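PDB 2NSC: trigger factor from Thermotoga maritima, which probably acts as a ribosome-binding chaperone that holds newly made proteins in an open conformation and isomerises peptidyl-prolyl bonds. Local coordinates for residues R33-N36 / Q37-I41; G59-F62 / Q63-L67; D68-M71 / D72-P75. All coordinates share one frame; numbering follows the deposited sequence.

Interaction 1 of 3, residues R33-N36 / Q37-I41; sequences RYLN and QRVEI
Q37 meets the last turn of helix 21-36 through its backbone first: its N makes weak hydrogen bonds to both R33 O and Y34 O. Its side chain then turns back beside R33, with Q37 CG 3.2 Å from R33 O, and the extended chain carries OE1 to the in-plane edge of the R38 guanidinium, where NH1 bonds to it weakly.

R38 uses both its backbone and its side chain. Its backbone N bonds to L35 O at 3.1 Å. With CG anti to the carbonyl carbon (chi1 -76°) and the chain straight out to NE, the side chain runs back over one face of Y34. There the guanidinium lies flat on the ring, centres 3.9 Å apart and planes at 14°, with R38 CZ 3.2 Å from Y34 CE1, while CD makes a CH-pi contact over the same face. A water joins R38 NH2 to Y34 OH, and NH1 adds a weak bond to Y34 O. A serine in place of Y34 would probably leave the guanidinium without its stacking face and phenolic water bridge, held only loosely by its weak NH1 bonds.

V39 follows, its N hydrogen-bonded to L35 O at 2.8 Å, so that this carbonyl takes two backbone donors at the end of the helix. The chain then leaves toward helix 51-58, through the stretch that carries the family's GFRxGxxP signature.

Flat stacking on an electron-rich ring, with the Q37 amide oxygen at the edge of the guanidinium, is likely to steady the positive charge of R38 and hold its plane.

Interaction 2 of 3, residues G59-F62 / Q63-L67; sequences GEEF and QEYTL
F62 O accepts the backbone N of T66 at 3.0 Å, and E61 O takes a weak bond from E64 N at 3.1 Å, so the chain winds from a loop into the first turn of helix 62-71. Just before this, G59 has left helical geometry with a positive phi of 61°, ending helix 51-58, and its O receives F62 N.

Among the side chains, F62 and T66 pair one turn apart. The ring stands with CG anti to its own N (chi1 -176°), which brings F62 CE2 to 3.3 Å from T66 OG1; the two groups slant past each other. The same hydroxyl also lies near F62 O. Y65 sets its CB 3.5 Å from F62 O, and its ring passes E61 obliquely, with Y65 CD2 nearest the backbone O of E61 and Y65 CE2 nearest the carboxylate oxygen OE2.

The polar side is built by Q63 and E64. Q63 rests its CB on E60 O at 3.5 Å before its chain runs straight outward to a weak bond with D96. E64 places CB 3.3 Å from E61 O, then bends at chi2 (-52°), and a water gives one proton to E64 OE2 at 2.7 Å and the other to E60 O, likewise at 2.7 Å. This water tethers the carboxylate to the loop carbonyl, while the other oxygen, OE1, forms a salt bridge to R92.

In the domain, this turn wedges between several elements: F62 packs on A31 and V32 of helix 21-36, Y65 reaches L35, T66 touches E28, and Q63 and T66 together meet L94 from the chain that follows the helices.

Interaction 3 of 3, residues D68-M71 / D72-P75; sequences DFLM and DLIP
D72 folds its side chain back over the last turn of helix 62-71. Its CB sits 3.4 Å from F69 O. With CG anti to the carbonyl carbon (chi1 -66°), CG comes 3.6 Å from D68 O, and the two carboxylate oxygens part company. OD1 takes a water proton at 2.7 Å, and that same water gives its other to D68 O at 2.8 Å, so the water bridges two acceptors that cannot bond each other. OD2 instead approaches the F69 ring, 3.6 Å from CD1, the carboxylate plane lying nearly perpendicular to the ring, at 83°.

The backbone here is tightening out of the alpha helix into a type I beta turn from M71 to I74: L73 N bonds to L70 O at 2.9 Å and I74 N to M71 O at 3.2 Å, while D72 N is held weakly by D68 O and F69 O. P75 has no amide proton to offer; its CD lies against M71 O. On the apolar side, L73 CD1 touches L70 CD2 at 4.2 Å, and L70 goes on to pack against F19 and, on helix 21-36, E23 and A27.

In the fold
This fragment is the N-terminal, ribosome-binding domain of the protein, and its chain opens with the hairpin of strands 2-9 and 12-18. Helix 21-36 then ends in interaction 1, helix 51-58 comes next, interaction 2 starts helix 62-71, and interaction 3 leads from that helix through a turn into the short, weakly bonded helix 74-77. Each is local, between adjoining segments, so no long loop is closed and the three follow in series without nesting or crossing. They meet in space instead: Y34 and L35 of interaction 1 pack on Y65 of interaction 2, and L35 also on F62, while Y34 touches F69 of interaction 3, tying the end of helix 21-36 to helix 62-71.

Interaction 1 of 3, residues R33-N36 / Q37-I41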
ATOM      1  N   ARG A  33       8.006   6.932  -8.714  1.00 21.15           N
ATOM      2  CA  ARG A  33       7.921   8.252  -9.339  1.00 21.77           C
ATOM      3  C   ARG A  33       8.196   9.366  -8.324  1.00 21.51           C
ATOM      4  O   ARG A  33       8.963  10.283  -8.583  1.00 21.28           O
ATOM      5  CB  ARG A  33       6.512   8.412  -9.922  1.00 21.45           C
ATOM      6  CG  ARG A  33       6.325   9.485 -10.981  1.00 23.36           C
ATOM      7  CD  ARG A  33       4.963   9.269 -11.667  1.00 22.86           C
ATOM      8  NE  ARG A  33       5.004   8.000 -12.368  1.00 22.89           N
ATOM      9  CZ  ARG A  33       4.023   7.111 -12.438  1.00 22.51           C
ATOM     10  NH1 ARG A  33       2.845   7.312 -11.840  1.00 20.30           N
ATOM     11  NH2 ARG A  33       4.244   5.997 -13.124  1.00 22.40           N
ATOM     12  N   TYR A  34       7.552   9.270  -7.165  1.00 21.57           N
ATOM     13  CA  TYR A  34       7.650  10.287  -6.125  1.00 21.39           C
ATOM     14  C   TYR A  34       9.072  10.359  -5.569  1.00 21.14           C
ATOM     15  O   TYR A  34       9.628  11.438  -5.374  1.00 20.78           O
ATOM     16  CB  TYR A  34       6.663   9.931  -5.007  1.00 21.33           C
ATOM     17  CG  TYR A  34       6.737  10.830  -3.805  1.00 21.88           C
ATOM     18  CD1 TYR A  34       6.005  12.023  -3.756  1.00 22.60           C
ATOM     19  CD2 TYR A  34       7.497  10.477  -2.695  1.00 21.40           C
ATOM     20  CE1 TYR A  34       6.059  12.863  -2.638  1.00 22.31           C
ATOM     21  CE2 TYR A  34       7.549  11.310  -1.574  1.00 22.20           C
ATOM     22  CZ  TYR A  34       6.836  12.502  -1.558  1.00 21.68           C
ATOM     23  OH  TYR A  34       6.893  13.332  -0.456  1.00 23.68           O
ATOM     24  N   LEU A  35       9.648   9.190  -5.301  1.00 21.40           N
ATOM     25  CA  LEU A  35      10.980   9.090  -4.728  1.00 21.04           C
ATOM     26  C   LEU A  35      12.056   9.575  -5.690  1.00 22.00           C
ATOM     27  O   LEU A  35      13.030  10.191  -5.252  1.00 21.99           O
ATOM     28  CB  LEU A  35      11.260   7.661  -4.297  1.00 20.79           C
ATOM     29  CG  LEU A  35      10.501   7.288  -3.016  1.00 20.31           C
ATOM     30  CD1 LEU A  35      10.473   5.777  -2.814  1.00 19.50           C
ATOM     31  CD2 LEU A  35      11.094   8.003  -1.788  1.00 18.59           C
ATOM     32  N   ASN A  36      11.874   9.315  -6.987  1.00 22.26           N
ATOM     33  CA  ASN A  36      12.861   9.682  -8.002  1.00 23.49           C
ATOM     34  C   ASN A  36      12.869  11.163  -8.322  1.00 24.59           C
ATOM     35  O   ASN A  36      13.829  11.668  -8.918  1.00 25.76           O
ATOM     36  CB  ASN A  36      12.660   8.871  -9.284  1.00 23.34           C
ATOM     37  CG  ASN A  36      13.585   7.676  -9.369  1.00 22.71           C
ATOM     38  OD1 ASN A  36      14.796   7.816  -9.203  1.00 21.82           O
ATOM     39  ND2 ASN A  36      13.023   6.490  -9.648  1.00 20.07           N
ATOM     40  N   GLN A  37      11.814  11.864  -7.918  1.00 25.31           N
ATOM     41  CA  GLN A  37      11.771  13.319  -8.011  1.00 26.50           C
ATOM     42  C   GLN A  37      12.481  13.993  -6.822  1.00 26.54           C
ATOM     43  O   GLN A  37      12.735  15.196  -6.855  1.00 26.82           O
ATOM     44  CB  GLN A  37      10.322  13.817  -8.043  1.00 26.17           C
ATOM     45  CG  GLN A  37       9.476  13.414  -9.254  1.00 27.61           C
ATOM     46  CD  GLN A  37       7.974  13.377  -8.907  1.00 28.28           C
ATOM     47  OE1 GLN A  37       7.588  13.468  -7.731  1.00 31.11           O
ATOM     48  NE2 GLN A  37       7.129  13.245  -9.922  1.00 29.37           N
ATOM     49  N   ARG A  38      12.796  13.224  -5.782  1.00 26.72           N
ATOM     50  CA  ARG A  38      13.195  13.785  -4.490  1.00 27.19           C
ATOM     51  C   ARG A  38      14.484  13.263  -3.904  1.00 27.12           C
ATOM     52  O   ARG A  38      15.025  13.879  -2.993  1.00 26.99           O
ATOM     53  CB  ARG A  38      12.108  13.539  -3.459  1.00 27.24           C
ATOM     54  CG  ARG A  38      10.932  14.437  -3.614  1.00 29.86           C
ATOM     55  CD  ARG A  38       9.826  14.097  -2.622  1.00 30.86           C
ATOM     56  NE  ARG A  38       8.729  15.065  -2.729  1.00 32.48           N
ATOM     57  CZ  ARG A  38       7.931  15.188  -3.793  1.00 32.48           C
ATOM     58  NH1 ARG A  38       8.088  14.408  -4.866  1.00 28.87           N
ATOM     59  NH2 ARG A  38       6.961  16.096  -3.778  1.00 34.00           N
ATOM     60  N   VAL A  39      14.935  12.099  -4.356  1.00 27.26           N
ATOM     61  CA  VAL A  39      16.197  11.555  -3.873  1.00 28.03           C
ATOM     62  C   VAL A  39      17.149  11.217  -5.009  1.00 28.54           C
ATOM     63  O   VAL A  39      16.728  10.774  -6.070  1.00 28.13           O
ATOM     64  CB  VAL A  39      16.018  10.330  -2.937  1.00 28.03           C
ATOM     65  CG1 VAL A  39      14.808  10.518  -2.035  1.00 28.64           C
ATOM     66  CG2 VAL A  39      15.878   9.054  -3.729  1.00 27.83           C
ATOM     67  N   GLU A  40      18.435  11.442  -4.762  1.00 29.53           N
ATOM     68  CA  GLU A  40      19.481  11.082  -5.696  1.00 30.96           C
ATOM     69  C   GLU A  40      20.519  10.237  -4.977  1.00 30.84           C
ATOM     70  O   GLU A  40      21.088  10.679  -3.979  1.00 30.48           O
ATOM     71  CB  GLU A  40      20.135  12.344  -6.250  1.00 31.25           C
ATOM     72  CG  GLU A  40      20.890  12.120  -7.552  1.00 32.96           C
ATOM     73  CD  GLU A  40      21.531  13.390  -8.079  1.00 33.42           C
ATOM     74  OE1 GLU A  40      20.800  14.282  -8.580  1.00 35.95           O
ATOM     75  OE2 GLU A  40      22.778  13.492  -7.985  1.00 37.41           O
ATOM     76  N   ILE A  41      20.761   9.021  -5.473  1.00 31.31           N
ATOM     77  CA  ILE A  41      21.708   8.103  -4.819  1.00 31.90           C
ATOM     78  C   ILE A  41      22.895   7.738  -5.720  1.00 32.51           C
ATOM     79  O   ILE A  41      22.749   7.690  -6.949  1.00 32.41           O
ATOM     80  CB  ILE A  41      21.021   6.826  -4.284  1.00 31.78           C
ATOM     81  CG1 ILE A  41      20.773   5.824  -5.413  1.00 31.70           C
ATOM     82  CG2 ILE A  41      19.753   7.175  -3.469  1.00 31.37           C
ATOM     83  CD1 ILE A  41      20.233   4.479  -4.936  1.00 32.86           C
TER
HETATM   84  O   HOH W   1       6.053  16.256  -1.050  1.00 61.51           O
HETATM   85  O   HOH W   2      16.873   9.491  -8.405  1.00 22.34           O

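Interaction 2 of 3, residues G59-F62 / Q63-L67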
ATOM      1  N   GLY A  59      13.632  -0.923   2.132  1.00 36.71           N
ATOM      2  CA  GLY A  59      13.104  -2.079   2.856  1.00 35.91           C
ATOM      3  C   GLY A  59      11.638  -1.891   3.184  1.00 35.28           C
ATOM      4  O   GLY A  59      10.834  -1.561   2.299  1.00 35.04           O
ATOM      5  N   GLU A  60      11.299  -2.062   4.464  1.00 34.55           N
ATOM      6  CA  GLU A  60       9.900  -1.993   4.919  1.00 33.91           C
ATOM      7  C   GLU A  60       9.304  -0.587   4.857  1.00 32.96           C
ATOM      8  O   GLU A  60       8.092  -0.428   4.929  1.00 32.79           O
ATOM      9  CB  GLU A  60       9.732  -2.607   6.319  1.00 33.89           C
ATOM     10  CG  GLU A  60      10.249  -4.053   6.421  1.00 34.58           C
ATOM     11  CD  GLU A  60       9.699  -4.820   7.619  1.00 34.92           C
ATOM     12  OE1 GLU A  60       9.908  -4.379   8.774  1.00 35.86           O
ATOM     13  OE2 GLU A  60       9.069  -5.884   7.403  1.00 36.03           O
ATOM     14  N   GLU A  61      10.160   0.422   4.710  1.00 31.79           N
ATOM     15  CA  GLU A  61       9.714   1.803   4.568  1.00 31.36           C
ATOM     16  C   GLU A  61       9.079   2.072   3.204  1.00 29.40           C
ATOM     17  O   GLU A  61       8.276   2.995   3.076  1.00 28.91           O
ATOM     18  CB  GLU A  61      10.873   2.777   4.798  1.00 31.07           C
ATOM     19  CG  GLU A  61      10.438   4.109   5.405  1.00 34.09           C
ATOM     20  CD  GLU A  61      11.507   5.213   5.358  1.00 34.72           C
ATOM     21  OE1 GLU A  61      12.732   4.904   5.424  1.00 37.87           O
ATOM     22  OE2 GLU A  61      11.103   6.408   5.247  1.00 38.48           O
ATOM     23  N   PHE A  62       9.431   1.274   2.190  1.00 27.49           N
ATOM     24  CA  PHE A  62       8.864   1.453   0.857  1.00 25.98           C
ATOM     25  C   PHE A  62       7.356   1.246   0.884  1.00 25.86           C
ATOM     26  O   PHE A  62       6.630   1.955   0.187  1.00 25.83           O
ATOM     27  CB  PHE A  62       9.507   0.537  -0.193  1.00 25.14           C
ATOM     28  CG  PHE A  62       9.002   0.789  -1.603  1.00 24.40           C
ATOM     29  CD1 PHE A  62       9.616   1.757  -2.419  1.00 23.75           C
ATOM     30  CD2 PHE A  62       7.907   0.083  -2.106  1.00 20.81           C
ATOM     31  CE1 PHE A  62       9.158   2.026  -3.704  1.00 22.31           C
ATOM     32  CE2 PHE A  62       7.427   0.339  -3.403  1.00 22.16           C
ATOM     33  CZ  PHE A  62       8.056   1.311  -4.212  1.00 22.01           C
ATOM     34  N   GLN A  63       6.903   0.282   1.691  1.00 25.09           N
ATOM     35  CA  GLN A  63       5.482  -0.012   1.887  1.00 24.99           C
ATOM     36  C   GLN A  63       4.694   1.191   2.386  1.00 23.91           C
ATOM     37  O   GLN A  63       3.525   1.346   2.052  1.00 23.33           O
ATOM     38  CB  GLN A  63       5.282  -1.102   2.948  1.00 24.92           C
ATOM     39  CG  GLN A  63       5.789  -2.473   2.647  1.00 26.01           C
ATOM     40  CD  GLN A  63       5.337  -3.460   3.713  1.00 27.30           C
ATOM     41  OE1 GLN A  63       4.574  -3.112   4.640  1.00 28.99           O
ATOM     42  NE2 GLN A  63       5.777  -4.709   3.578  1.00 31.39           N
ATOM     43  N   GLU A  64       5.321   1.997   3.247  1.00 23.12           N
ATOM     44  CA  GLU A  64       4.679   3.190   3.800  1.00 22.50           C
ATOM     45  C   GLU A  64       4.288   4.150   2.683  1.00 21.51           C
ATOM     46  O   GLU A  64       3.181   4.695   2.690  1.00 21.41           O
ATOM     47  CB  GLU A  64       5.604   3.893   4.794  1.00 22.63           C
ATOM     48  CG  GLU A  64       5.917   3.057   6.036  1.00 25.36           C
ATOM     49  CD  GLU A  64       4.653   2.511   6.730  1.00 29.95           C
ATOM     50  OE1 GLU A  64       3.663   3.269   6.919  1.00 29.84           O
ATOM     51  OE2 GLU A  64       4.664   1.311   7.095  1.00 31.91           O
ATOM     52  N   TYR A  65       5.200   4.335   1.726  1.00 20.38           N
ATOM     53  CA  TYR A  65       4.946   5.172   0.550  1.00 19.90           C
ATOM     54  C   TYR A  65       3.875   4.550  -0.332  1.00 19.23           C
ATOM     55  O   TYR A  65       2.989   5.245  -0.844  1.00 18.65           O
ATOM     56  CB  TYR A  65       6.245   5.421  -0.238  1.00 20.09           C
ATOM     57  CG  TYR A  65       7.147   6.474   0.389  1.00 19.92           C
ATOM     58  CD1 TYR A  65       6.744   7.825   0.442  1.00 19.75           C
ATOM     59  CD2 TYR A  65       8.394   6.130   0.953  1.00 20.28           C
ATOM     60  CE1 TYR A  65       7.566   8.823   1.019  1.00 18.97           C
ATOM     61  CE2 TYR A  65       9.225   7.138   1.556  1.00 19.75           C
ATOM     62  CZ  TYR A  65       8.797   8.475   1.571  1.00 19.24           C
ATOM     63  OH  TYR A  65       9.578   9.473   2.132  1.00 19.63           O
ATOM     64  N   THR A  66       3.945   3.228  -0.487  1.00 18.73           N
ATOM     65  CA  THR A  66       2.906   2.504  -1.220  1.00 18.81           C
ATOM     66  C   THR A  66       1.532   2.723  -0.595  1.00 18.75           C
ATOM     67  O   THR A  66       0.567   3.015  -1.302  1.00 18.88           O
ATOM     68  CB  THR A  66       3.224   1.001  -1.379  1.00 18.64           C
ATOM     69  OG1 THR A  66       4.490   0.860  -2.041  1.00 19.53           O
ATOM     70  CG2 THR A  66       2.166   0.317  -2.235  1.00 18.67           C
ATOM     71  N   LEU A  67       1.444   2.625   0.726  1.00 18.50           N
ATOM     72  CA  LEU A  67       0.181   2.827   1.399  1.00 18.50           C
ATOM     73  C   LEU A  67      -0.287   4.273   1.289  1.00 18.71           C
ATOM     74  O   LEU A  67      -1.486   4.510   1.157  1.00 19.66           O
ATOM     75  CB  LEU A  67       0.280   2.391   2.858  1.00 18.31           C
ATOM     76  CG  LEU A  67       0.214   0.891   3.082  1.00 17.96           C
ATOM     77  CD1 LEU A  67       0.866   0.546   4.424  1.00 17.31           C
ATOM     78  CD2 LEU A  67      -1.233   0.385   2.996  1.00 15.71           C
TER
HETATM   79  O   HOH W   3       6.483  -0.632   7.089  1.00 38.71           O

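Interaction 3 of 3, residues D68-M71 / D72-P75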
ATOM      1  N   ASP A  68       0.641   5.237   1.333  1.00 18.81           N
ATOM      2  CA  ASP A  68       0.287   6.667   1.140  1.00 18.46           C
ATOM      3  C   ASP A  68      -0.487   6.859  -0.157  1.00 18.71           C
ATOM      4  O   ASP A  68      -1.514   7.513  -0.182  1.00 18.05           O
ATOM      5  CB  ASP A  68       1.530   7.562   1.064  1.00 17.76           C
ATOM      6  CG  ASP A  68       2.155   7.831   2.424  1.00 20.37           C
ATOM      7  OD1 ASP A  68       1.466   7.666   3.457  1.00 22.07           O
ATOM      8  OD2 ASP A  68       3.348   8.208   2.461  1.00 19.97           O
ATOM      9  N   PHE A  69       0.036   6.296  -1.245  1.00 18.77           N
ATOM     10  CA  PHE A  69      -0.620   6.438  -2.530  1.00 19.58           C
ATOM     11  C   PHE A  69      -1.915   5.627  -2.652  1.00 20.29           C
ATOM     12  O   PHE A  69      -2.836   6.037  -3.361  1.00 20.71           O
ATOM     13  CB  PHE A  69       0.360   6.188  -3.681  1.00 19.13           C
ATOM     14  CG  PHE A  69       1.313   7.338  -3.901  1.00 18.74           C
ATOM     15  CD1 PHE A  69       0.865   8.516  -4.502  1.00 18.73           C
ATOM     16  CD2 PHE A  69       2.639   7.261  -3.455  1.00 16.05           C
ATOM     17  CE1 PHE A  69       1.740   9.596  -4.684  1.00 19.87           C
ATOM     18  CE2 PHE A  69       3.510   8.316  -3.623  1.00 15.80           C
ATOM     19  CZ  PHE A  69       3.072   9.492  -4.229  1.00 19.04           C
ATOM     20  N   LEU A  70      -2.006   4.496  -1.959  1.00 21.02           N
ATOM     21  CA  LEU A  70      -3.271   3.776  -1.935  1.00 23.04           C
ATOM     22  C   LEU A  70      -4.339   4.632  -1.254  1.00 25.25           C
ATOM     23  O   LEU A  70      -5.467   4.695  -1.724  1.00 25.06           O
ATOM     24  CB  LEU A  70      -3.149   2.413  -1.258  1.00 21.90           C
ATOM     25  CG  LEU A  70      -2.459   1.281  -2.025  1.00 20.81           C
ATOM     26  CD1 LEU A  70      -2.335   0.116  -1.077  1.00 18.02           C
ATOM     27  CD2 LEU A  70      -3.231   0.870  -3.302  1.00 18.18           C
ATOM     28  N   MET A  71      -3.958   5.290  -0.161  1.00 28.22           N
ATOM     29  CA  MET A  71      -4.842   6.179   0.582  1.00 32.17           C
ATOM     30  C   MET A  71      -5.469   7.220  -0.332  1.00 32.78           C
ATOM     31  O   MET A  71      -6.597   7.638  -0.103  1.00 34.10           O
ATOM     32  CB  MET A  71      -4.085   6.867   1.728  1.00 31.96           C
ATOM     33  CG  MET A  71      -4.197   6.177   3.078  1.00 32.97           C
ATOM     34  SD  MET A  71      -3.039   6.823   4.349  1.00 37.18           S
ATOM     35  CE  MET A  71      -3.152   8.614   4.161  1.00 37.57           C
ATOM     36  N   ASP A  72      -4.757   7.605  -1.389  1.00 33.67           N
ATOM     37  CA  ASP A  72      -5.249   8.616  -2.335  1.00 33.91           C
ATOM     38  C   ASP A  72      -6.379   8.127  -3.243  1.00 32.99           C
ATOM     39  O   ASP A  72      -6.872   8.881  -4.078  1.00 32.57           O
ATOM     40  CB  ASP A  72      -4.102   9.141  -3.230  1.00 34.93           C
ATOM     41  CG  ASP A  72      -3.039   9.919  -2.455  1.00 37.20           C
ATOM     42  OD1 ASP A  72      -3.275  10.277  -1.272  1.00 40.85           O
ATOM     43  OD2 ASP A  72      -1.965  10.194  -3.051  1.00 40.32           O
ATOM     44  N   LEU A  73      -6.762   6.863  -3.118  1.00 31.59           N
ATOM     45  CA  LEU A  73      -7.842   6.343  -3.936  1.00 30.54           C
ATOM     46  C   LEU A  73      -9.162   6.558  -3.223  1.00 30.19           C
ATOM     47  O   LEU A  73     -10.230   6.547  -3.842  1.00 30.08           O
ATOM     48  CB  LEU A  73      -7.644   4.857  -4.227  1.00 30.24           C
ATOM     49  CG  LEU A  73      -6.501   4.459  -5.160  1.00 30.01           C
ATOM     50  CD1 LEU A  73      -6.383   2.951  -5.220  1.00 27.53           C
ATOM     51  CD2 LEU A  73      -6.680   5.067  -6.580  1.00 30.59           C
ATOM     52  N   ILE A  74      -9.066   6.770  -1.917  1.00 29.89           N
ATOM     53  CA  ILE A  74     -10.224   6.765  -1.049  1.00 29.81           C
ATOM     54  C   ILE A  74     -11.180   7.940  -1.295  1.00 30.48           C
ATOM     55  O   ILE A  74     -12.331   7.696  -1.618  1.00 30.32           O
ATOM     56  CB  ILE A  74      -9.840   6.614   0.427  1.00 29.45           C
ATOM     57  CG1 ILE A  74      -9.080   5.294   0.613  1.00 28.41           C
ATOM     58  CG2 ILE A  74     -11.114   6.674   1.321  1.00 28.58           C
ATOM     59  CD1 ILE A  74      -8.608   5.036   2.022  1.00 25.11           C
ATOM     60  N   PRO A  75     -10.699   9.207  -1.177  1.00 30.98           N
ATOM     61  CA  PRO A  75     -11.587  10.364  -1.335  1.00 31.61           C
ATOM     62  C   PRO A  75     -12.539  10.294  -2.517  1.00 31.68           C
ATOM     63  O   PRO A  75     -13.696  10.699  -2.404  1.00 32.03           O
ATOM     64  CB  PRO A  75     -10.606  11.530  -1.499  1.00 31.76           C
ATOM     65  CG  PRO A  75      -9.458  11.125  -0.626  1.00 31.66           C
ATOM     66  CD  PRO A  75      -9.317   9.640  -0.883  1.00 31.00           C
TER
HETATM   67  O   HOH W   4      -1.790  10.034   0.912  1.00 37.98           O